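SusD superfamily protein (Bacteroides fragilis NCTC 9343, PDB 3NQP) probably binds glycans at the outer membrane of the bacterium as a SusD-type partner in nutrient uptake. Local coordinates at residues 326-331 with 412-417; 404-409 with 436-441. One frame throughout, in Å; residues are numbered along the deposited sequence.

Contact 1. Residues 326-331 with 412-417; sequences NFDDAD and RAYGNA
D331 and Y414 bring the two backbones closest, their CA atoms 4.5 Å apart, where the type I turn D328–D331 docks against the last residues of helix 399-414. The Y414 side chain lies over this turn and takes the largest share of the contact. With chi1 at -74°, the ring leans back beside its own backbone N and its hydroxyl reaches the start of the turn, where Y414 OH donates to D328 OD2 at 2.6 Å. The acceptor is the lone pair of OD2 that faces away from the other carboxylate oxygen. OD2 sits at the edge of the ring, close to its plane, although the carboxylate itself is turned 45° from that plane. Beneath one face, D331 CB makes a CH-pi contact 4.2 Å from the Y414 ring centroid, while A330 CB touches the rim at Y414 CD2. A330 CB also meets A417 CB at 3.8 Å, beyond the helix end.

A water ties the polar atoms together. It accepts from D328 N and donates both to Y414 OH, at 2.8 Å, and to D331 OD2, at 2.6 Å. The tyrosine hydroxyl is thus gripped as donor and acceptor, which should fix its rotation. D331 OD2 also forms a salt bridge with R333, and D331 OD1 rests 3.5 Å from A413 CB. Just past the turn, T332 OG1 bonds to A413 O, so the end of helix 399-414 meets the residues that lead into helix 333-337, with Y423 stacked on the Y414 ring. G415 leaves the helix with positive phi, and the capping D331 side chain introduces helix 333-337: a helix C-terminus joined to a helix-capping turn within the SusD-family region.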
ATOM      1  N   ASN A 326      -0.765 -20.313  -3.437  1.00 13.61           N
ATOM      2  CA  ASN A 326      -0.087 -20.224  -2.122  1.00 16.10           C
ATOM      3  C   ASN A 326      -1.019 -20.271  -0.910  1.00 14.49           C
ATOM      4  O   ASN A 326      -0.594 -20.584   0.200  1.00 14.60           O
ATOM      5  CB  ASN A 326       0.710 -18.923  -2.003  1.00 14.78           C
ATOM      6  CG  ASN A 326       2.141 -19.037  -2.533  1.00 31.35           C
ATOM      7  OD1 ASN A 326       2.609 -20.120  -2.898  1.00 26.76           O
ATOM      8  ND2 ASN A 326       2.852 -17.897  -2.549  1.00 36.72           N
ATOM      9  N   PHE A 327      -2.271 -19.884  -1.091  1.00 14.90           N
ATOM     10  CA  PHE A 327      -3.255 -19.993  -0.014  1.00 14.13           C
ATOM     11  C   PHE A 327      -3.736 -21.441   0.176  1.00 16.27           C
ATOM     12  O   PHE A 327      -4.119 -22.095  -0.791  1.00 15.64           O
ATOM     13  CB  PHE A 327      -4.501 -19.150  -0.332  1.00 11.82           C
ATOM     14  CG  PHE A 327      -4.278 -17.646  -0.324  1.00 13.32           C
ATOM     15  CD1 PHE A 327      -4.461 -16.904   0.833  1.00 10.06           C
ATOM     16  CD2 PHE A 327      -3.996 -16.963  -1.489  1.00 16.31           C
ATOM     17  CE1 PHE A 327      -4.332 -15.517   0.827  1.00 12.88           C
ATOM     18  CE2 PHE A 327      -3.810 -15.562  -1.486  1.00 20.11           C
ATOM     19  CZ  PHE A 327      -3.997 -14.848  -0.307  1.00 18.28           C
ATOM     20  N   ASP A 328      -3.801 -21.909   1.428  1.00 14.55           N
ATOM     21  CA  ASP A 328      -4.588 -23.111   1.763  1.00 16.70           C
ATOM     22  C   ASP A 328      -6.057 -22.864   1.503  1.00 14.75           C
ATOM     23  O   ASP A 328      -6.532 -21.729   1.614  1.00 12.95           O
ATOM     24  CB  ASP A 328      -4.440 -23.455   3.251  1.00 19.23           C
ATOM     25  CG  ASP A 328      -3.039 -23.815   3.616  1.00 20.25           C
ATOM     26  OD1 ASP A 328      -2.426 -24.567   2.840  1.00 25.06           O
ATOM     27  OD2 ASP A 328      -2.547 -23.350   4.654  1.00 18.45           O
ATOM     28  N   ASP A 329      -6.792 -23.909   1.134  1.00 15.72           N
ATOM     29  CA  ASP A 329      -8.217 -23.749   0.885  1.00 17.48           C
ATOM     30  C   ASP A 329      -8.966 -23.332   2.145  1.00 15.80           C
ATOM     31  O   ASP A 329     -10.009 -22.714   2.039  1.00 15.66           O
ATOM     32  CB  ASP A 329      -8.854 -25.022   0.311  1.00 20.72           C
ATOM     33  CG  ASP A 329      -8.464 -25.287  -1.144  1.00 26.10           C
ATOM     34  OD1 ASP A 329      -8.164 -24.352  -1.927  1.00 28.05           O
ATOM     35  OD2 ASP A 329      -8.507 -26.471  -1.506  1.00 25.07           O
ATOM     36  N   ALA A 330      -8.429 -23.647   3.326  1.00 15.22           N
ATOM     37  CA  ALA A 330      -9.097 -23.333   4.596  1.00 14.73           C
ATOM     38  C   ALA A 330      -8.865 -21.888   5.010  1.00 12.23           C
ATOM     39  O   ALA A 330      -9.413 -21.450   5.994  1.00 13.86           O
ATOM     40  CB  ALA A 330      -8.608 -24.261   5.729  1.00 11.73           C
ATOM     41  N   ASP A 331      -8.027 -21.177   4.271  1.00 13.46           N
ATOM     42  CA  ASP A 331      -7.727 -19.752   4.506  1.00 12.30           C
ATOM     43  C   ASP A 331      -8.831 -18.955   3.784  1.00 13.62           C
ATOM     44  O   ASP A 331      -8.891 -18.936   2.561  1.00 11.49           O
ATOM     45  CB  ASP A 331      -6.340 -19.451   3.938  1.00 14.18           C
ATOM     46  CG  ASP A 331      -5.839 -18.053   4.192  1.00 15.04           C
ATOM     47  OD1 ASP A 331      -6.648 -17.117   4.368  1.00 14.71           O
ATOM     48  OD2 ASP A 331      -4.591 -17.888   4.179  1.00 17.00           O
ATOM     49  N   ARG A 412      -7.272 -15.328  12.502  1.00 15.85           N
ATOM     50  CA  ARG A 412      -8.402 -14.642  11.867  1.00 17.59           C
ATOM     51  C   ARG A 412      -8.667 -15.175  10.459  1.00 15.06           C
ATOM     52  O   ARG A 412      -9.804 -15.393  10.097  1.00 13.20           O
ATOM     53  CB  ARG A 412      -8.186 -13.126  11.839  1.00 15.57           C
ATOM     54  CG  ARG A 412      -9.458 -12.329  11.524  1.00 15.41           C
ATOM     55  CD  ARG A 412      -9.678 -12.156  10.008  1.00 12.85           C
ATOM     56  NE  ARG A 412      -8.721 -11.213   9.422  1.00  9.58           N
ATOM     57  CZ  ARG A 412      -8.843  -9.881   9.458  1.00 10.94           C
ATOM     58  NH1 ARG A 412      -9.892  -9.317  10.036  1.00 10.59           N
ATOM     59  NH2 ARG A 412      -7.912  -9.095   8.901  1.00 11.23           N
ATOM     60  N   ALA A 413      -7.607 -15.369   9.673  1.00 14.20           N
ATOM     61  CA  ALA A 413      -7.711 -15.837   8.291  1.00 13.48           C
ATOM     62  C   ALA A 413      -8.436 -17.172   8.176  1.00 14.79           C
ATOM     63  O   ALA A 413      -9.287 -17.348   7.285  1.00 15.48           O
ATOM     64  CB  ALA A 413      -6.311 -15.951   7.653  1.00 10.71           C
ATOM     65  N   TYR A 414      -8.079 -18.120   9.053  1.00 13.62           N
ATOM     66  CA  TYR A 414      -8.607 -19.478   8.918  1.00 13.92           C
ATOM     67  C   TYR A 414     -10.022 -19.649   9.485  1.00 14.30           C
ATOM     68  O   TYR A 414     -10.686 -20.629   9.164  1.00 15.49           O
ATOM     69  CB  TYR A 414      -7.643 -20.505   9.505  1.00 14.71           C
ATOM     70  CG  TYR A 414      -6.430 -20.731   8.618  1.00 13.96           C
ATOM     71  CD1 TYR A 414      -5.320 -19.904   8.699  1.00 11.41           C
ATOM     72  CD2 TYR A 414      -6.418 -21.751   7.687  1.00 13.91           C
ATOM     73  CE1 TYR A 414      -4.212 -20.099   7.899  1.00 15.23           C
ATOM     74  CE2 TYR A 414      -5.323 -21.943   6.866  1.00 10.83           C
ATOM     75  CZ  TYR A 414      -4.216 -21.114   6.977  1.00 11.25           C
ATOM     76  OH  TYR A 414      -3.148 -21.324   6.123  1.00 13.09           O
ATOM     77  N   GLY A 415     -10.461 -18.714  10.316  1.00 17.63           N
ATOM     78  CA  GLY A 415     -11.857 -18.636  10.761  1.00 19.30           C
ATOM     79  C   GLY A 415     -12.206 -19.853  11.572  1.00 18.73           C
ATOM     80  O   GLY A 415     -11.427 -20.255  12.422  1.00 16.42           O
ATOM     81  N   ASN A 416     -13.336 -20.489  11.245  1.00 19.59           N
ATOM     82  CA  ASN A 416     -13.778 -21.685  11.945  1.00 22.48           C
ATOM     83  C   ASN A 416     -12.915 -22.889  11.598  1.00 22.32           C
ATOM     84  O   ASN A 416     -13.034 -23.918  12.253  1.00 21.61           O
ATOM     85  CB  ASN A 416     -15.246 -22.047  11.577  1.00 26.06           C
ATOM     86  CG  ASN A 416     -16.234 -21.017  12.043  1.00 35.12           C
ATOM     87  OD1 ASN A 416     -16.033 -20.360  13.062  1.00 45.51           O
ATOM     88  ND2 ASN A 416     -17.322 -20.869  11.298  1.00 42.84           N
ATOM     89  N   ALA A 417     -12.104 -22.792  10.541  1.00 18.79           N
ATOM     90  CA  ALA A 417     -11.182 -23.874  10.193  1.00 19.35           C
ATOM     91  C   ALA A 417      -9.818 -23.779  10.929  1.00 20.24           C
ATOM     92  O   ALA A 417      -8.938 -24.615  10.730  1.00 19.84           O
ATOM     93  CB  ALA A 417     -10.988 -23.934   8.652  1.00 17.05           C
TER
HETATM   94  O   HOH W   1      -3.131 -19.919   3.657  1.00  9.31           O

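Contact 2. Residues 404-409 with 436-441; sequences KYINLV and LAILHE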
ATOM      1  N   LYS A 404       3.587 -14.638  17.943  1.00 12.39           N
ATOM      2  CA  LYS A 404       2.321 -14.126  18.457  1.00 13.25           C
ATOM      3  C   LYS A 404       1.597 -13.324  17.400  1.00 12.05           C
ATOM      4  O   LYS A 404       0.410 -13.501  17.178  1.00 10.46           O
ATOM      5  CB  LYS A 404       2.539 -13.270  19.713  1.00 11.93           C
ATOM      6  CG  LYS A 404       1.296 -12.588  20.328  1.00 13.27           C
ATOM      7  CD  LYS A 404       1.671 -11.712  21.530  1.00 20.10           C
ATOM      8  CE  LYS A 404       2.389 -10.408  21.093  1.00 20.21           C
ATOM      9  NZ  LYS A 404       2.924  -9.629  22.248  1.00 19.64           N
ATOM     10  N   TYR A 405       2.286 -12.371  16.811  1.00  9.78           N
ATOM     11  CA  TYR A 405       1.620 -11.469  15.863  1.00 10.10           C
ATOM     12  C   TYR A 405       1.236 -12.184  14.551  1.00 12.15           C
ATOM     13  O   TYR A 405       0.170 -11.936  14.000  1.00 13.55           O
ATOM     14  CB  TYR A 405       2.529 -10.296  15.575  1.00  8.47           C
ATOM     15  CG  TYR A 405       2.549  -9.291  16.699  1.00 10.92           C
ATOM     16  CD1 TYR A 405       1.387  -8.652  17.093  1.00 15.80           C
ATOM     17  CD2 TYR A 405       3.722  -8.949  17.344  1.00 16.50           C
ATOM     18  CE1 TYR A 405       1.400  -7.675  18.110  1.00 13.83           C
ATOM     19  CE2 TYR A 405       3.732  -7.976  18.364  1.00 14.14           C
ATOM     20  CZ  TYR A 405       2.564  -7.351  18.735  1.00 10.70           C
ATOM     21  OH  TYR A 405       2.572  -6.401  19.751  1.00 14.61           O
ATOM     22  N   ILE A 406       2.108 -13.056  14.044  1.00 12.38           N
ATOM     23  CA  ILE A 406       1.756 -13.880  12.876  1.00 10.68           C
ATOM     24  C   ILE A 406       0.518 -14.723  13.146  1.00 12.19           C
ATOM     25  O   ILE A 406      -0.374 -14.804  12.313  1.00 12.39           O
ATOM     26  CB  ILE A 406       2.902 -14.809  12.433  1.00  9.89           C
ATOM     27  CG1 ILE A 406       4.057 -13.992  11.844  1.00 14.10           C
ATOM     28  CG2 ILE A 406       2.403 -15.851  11.388  1.00  9.48           C
ATOM     29  CD1 ILE A 406       5.376 -14.839  11.653  1.00 13.00           C
ATOM     30  N   ASN A 407       0.463 -15.353  14.301  1.00 12.69           N
ATOM     31  CA  ASN A 407      -0.672 -16.208  14.625  1.00 13.81           C
ATOM     32  C   ASN A 407      -1.975 -15.456  14.897  1.00 13.61           C
ATOM     33  O   ASN A 407      -3.057 -15.997  14.647  1.00 13.92           O
ATOM     34  CB  ASN A 407      -0.328 -17.160  15.766  1.00 13.61           C
ATOM     35  CG  ASN A 407       0.646 -18.257  15.333  1.00 16.14           C
ATOM     36  OD1 ASN A 407       0.522 -18.814  14.229  1.00 12.90           O
ATOM     37  ND2 ASN A 407       1.620 -18.582  16.208  1.00 14.50           N
ATOM     38  N   LEU A 408      -1.900 -14.234  15.411  1.00 12.60           N
ATOM     39  CA  LEU A 408      -3.083 -13.402  15.503  1.00 12.47           C
ATOM     40  C   LEU A 408      -3.710 -13.232  14.103  1.00 14.05           C
ATOM     41  O   LEU A 408      -4.899 -13.438  13.928  1.00 15.77           O
ATOM     42  CB  LEU A 408      -2.747 -12.009  16.050  1.00 14.15           C
ATOM     43  CG  LEU A 408      -2.730 -11.882  17.566  1.00 16.94           C
ATOM     44  CD1 LEU A 408      -2.104 -10.513  17.985  1.00 16.84           C
ATOM     45  CD2 LEU A 408      -4.136 -12.101  18.172  1.00 19.68           C
ATOM     46  N   VAL A 409      -2.887 -12.878  13.112  1.00 11.23           N
ATOM     47  CA  VAL A 409      -3.387 -12.698  11.737  1.00 11.58           C
ATOM     48  C   VAL A 409      -3.853 -14.008  11.121  1.00 12.07           C
ATOM     49  O   VAL A 409      -4.953 -14.048  10.541  1.00 12.92           O
ATOM     50  CB  VAL A 409      -2.332 -12.011  10.865  1.00 11.59           C
ATOM     51  CG1 VAL A 409      -2.839 -11.866   9.435  1.00 10.57           C
ATOM     52  CG2 VAL A 409      -1.925 -10.658  11.538  1.00 11.13           C
ATOM     53  N   LEU A 436      10.916 -14.261   6.592  1.00 10.98           N
ATOM     54  CA  LEU A 436      10.140 -14.800   5.474  1.00  9.12           C
ATOM     55  C   LEU A 436       8.697 -15.123   5.845  1.00 13.03           C
ATOM     56  O   LEU A 436       7.794 -14.944   5.031  1.00 12.32           O
ATOM     57  CB  LEU A 436      10.836 -15.986   4.827  1.00  9.25           C
ATOM     58  CG  LEU A 436      12.226 -15.723   4.209  1.00  9.72           C
ATOM     59  CD1 LEU A 436      12.927 -17.032   3.816  1.00  8.40           C
ATOM     60  CD2 LEU A 436      12.178 -14.701   2.989  1.00  9.28           C
ATOM     61  N   ALA A 437       8.490 -15.615   7.051  1.00 13.13           N
ATOM     62  CA  ALA A 437       7.150 -15.875   7.565  1.00 11.12           C
ATOM     63  C   ALA A 437       6.327 -14.573   7.634  1.00 11.80           C
ATOM     64  O   ALA A 437       5.123 -14.587   7.344  1.00 13.67           O
ATOM     65  CB  ALA A 437       7.216 -16.590   8.947  1.00 10.94           C
ATOM     66  N   ILE A 438       6.969 -13.464   7.980  1.00 11.92           N
ATOM     67  CA  ILE A 438       6.291 -12.165   8.124  1.00 11.89           C
ATOM     68  C   ILE A 438       5.981 -11.670   6.711  1.00 12.73           C
ATOM     69  O   ILE A 438       4.847 -11.290   6.419  1.00  9.82           O
ATOM     70  CB  ILE A 438       7.124 -11.127   8.913  1.00 12.36           C
ATOM     71  CG1 ILE A 438       7.250 -11.506  10.405  1.00  9.50           C
ATOM     72  CG2 ILE A 438       6.509  -9.688   8.785  1.00  7.21           C
ATOM     73  CD1 ILE A 438       8.453 -10.714  11.120  1.00  6.39           C
ATOM     74  N   LEU A 439       6.964 -11.749   5.815  1.00 10.24           N
ATOM     75  CA  LEU A 439       6.733 -11.371   4.407  1.00 11.59           C
ATOM     76  C   LEU A 439       5.592 -12.161   3.813  1.00  9.36           C
ATOM     77  O   LEU A 439       4.712 -11.609   3.176  1.00 10.55           O
ATOM     78  CB  LEU A 439       8.001 -11.547   3.544  1.00 10.35           C
ATOM     79  CG  LEU A 439       7.865 -11.456   1.991  1.00 12.36           C
ATOM     80  CD1 LEU A 439       7.627 -10.060   1.575  1.00  9.63           C
ATOM     81  CD2 LEU A 439       9.142 -12.032   1.304  1.00 10.33           C
ATOM     82  N   HIS A 440       5.607 -13.471   4.022  1.00  9.84           N
ATOM     83  CA  HIS A 440       4.627 -14.327   3.352  1.00 11.42           C
ATOM     84  C   HIS A 440       3.232 -14.143   3.955  1.00 10.52           C
ATOM     85  O   HIS A 440       2.268 -14.322   3.270  1.00 10.69           O
ATOM     86  CB  HIS A 440       5.063 -15.790   3.359  1.00 12.11           C
ATOM     87  CG  HIS A 440       6.248 -16.074   2.476  1.00 15.13           C
ATOM     88  ND1 HIS A 440       7.108 -17.138   2.695  1.00 13.45           N
ATOM     89  CD2 HIS A 440       6.740 -15.408   1.400  1.00 17.81           C
ATOM     90  CE1 HIS A 440       8.059 -17.116   1.773  1.00 14.53           C
ATOM     91  NE2 HIS A 440       7.855 -16.087   0.971  1.00 11.59           N
ATOM     92  N   GLU A 441       3.156 -13.731   5.227  1.00 10.74           N
ATOM     93  CA  GLU A 441       1.877 -13.360   5.813  1.00 11.40           C
ATOM     94  C   GLU A 441       1.367 -12.025   5.258  1.00 10.30           C
ATOM     95  O   GLU A 441       0.201 -11.878   4.989  1.00 10.23           O
ATOM     96  CB  GLU A 441       1.979 -13.326   7.346  1.00  9.57           C
ATOM     97  CG  GLU A 441       0.633 -13.600   8.045  1.00  8.61           C
ATOM     98  CD  GLU A 441       0.040 -14.930   7.704  1.00 17.83           C
ATOM     99  OE1 GLU A 441       0.807 -15.908   7.589  1.00 11.20           O
ATOM    100  OE2 GLU A 441      -1.183 -14.975   7.507  1.00 11.84           O
TER
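Two helices of the SusD-family region, 399-414 and 431-445, pack here with their N-to-C directions only 24° apart and the axes of the short segments 10.6 Å from each other. I406 fills much of the gap. Its CG1 branch lies beside the backbone N, and chi2 of 168° extends the chain straight across, so that I406 CD1 lands on A437 CB at 3.7 Å. The same methyl touches I438 CG1 at 4.0 Å, the two isoleucine chains lying roughly perpendicular. The other branch, I406 CG2, reaches toward E441 and meets its OE1 at 4.1 Å.

One turn further on, V409 takes over. Its CG1, anti to the backbone N, lies 4.1 Å from E441 CG and 4.0 Å from E441 OE2, the two side chains running past one another head to tail. E441 is bent at chi2 (59°), which folds its carboxylate back between the two branched residues instead of letting it run straight out. The buried carboxylate is satisfied at both oxygens: OE1 forms a salt bridge with R410, the residue next to V409, and OE2 forms one with R333. With one arginine on each oxygen, the group would probably stay ionised despite its burial.

Neighbours close the interface. Y425, from the connection between the helices, touches both I406 and A437, while A390 of helix 382-396 lies against I438 and also against Y405. The result is a near-parallel helix pair backed by a third helix, with an apolar seam at one end and a buried ion-pair cluster at the other, consistent with the TPR-clan membership of the SusD family.

Both contacts use helix 399-414, and their centres are about 13 Å apart. Contact 2 grips the middle of that helix and is wholly buried; contact 1 holds its C-terminal end, is only partly buried, and lies farther from the centre of the chain, about 23 Å against 17 Å. The chemistry follows this: contact 2 packs branched aliphatic side chains against each other and against one buried carboxylate, whereas contact 1 joins a helix end to a loop through a tyrosine, carboxylates and a bridging water. R333 connects them, since it forms salt bridges to both D331 and E441, so the loop turn and the helix pair share one arginine.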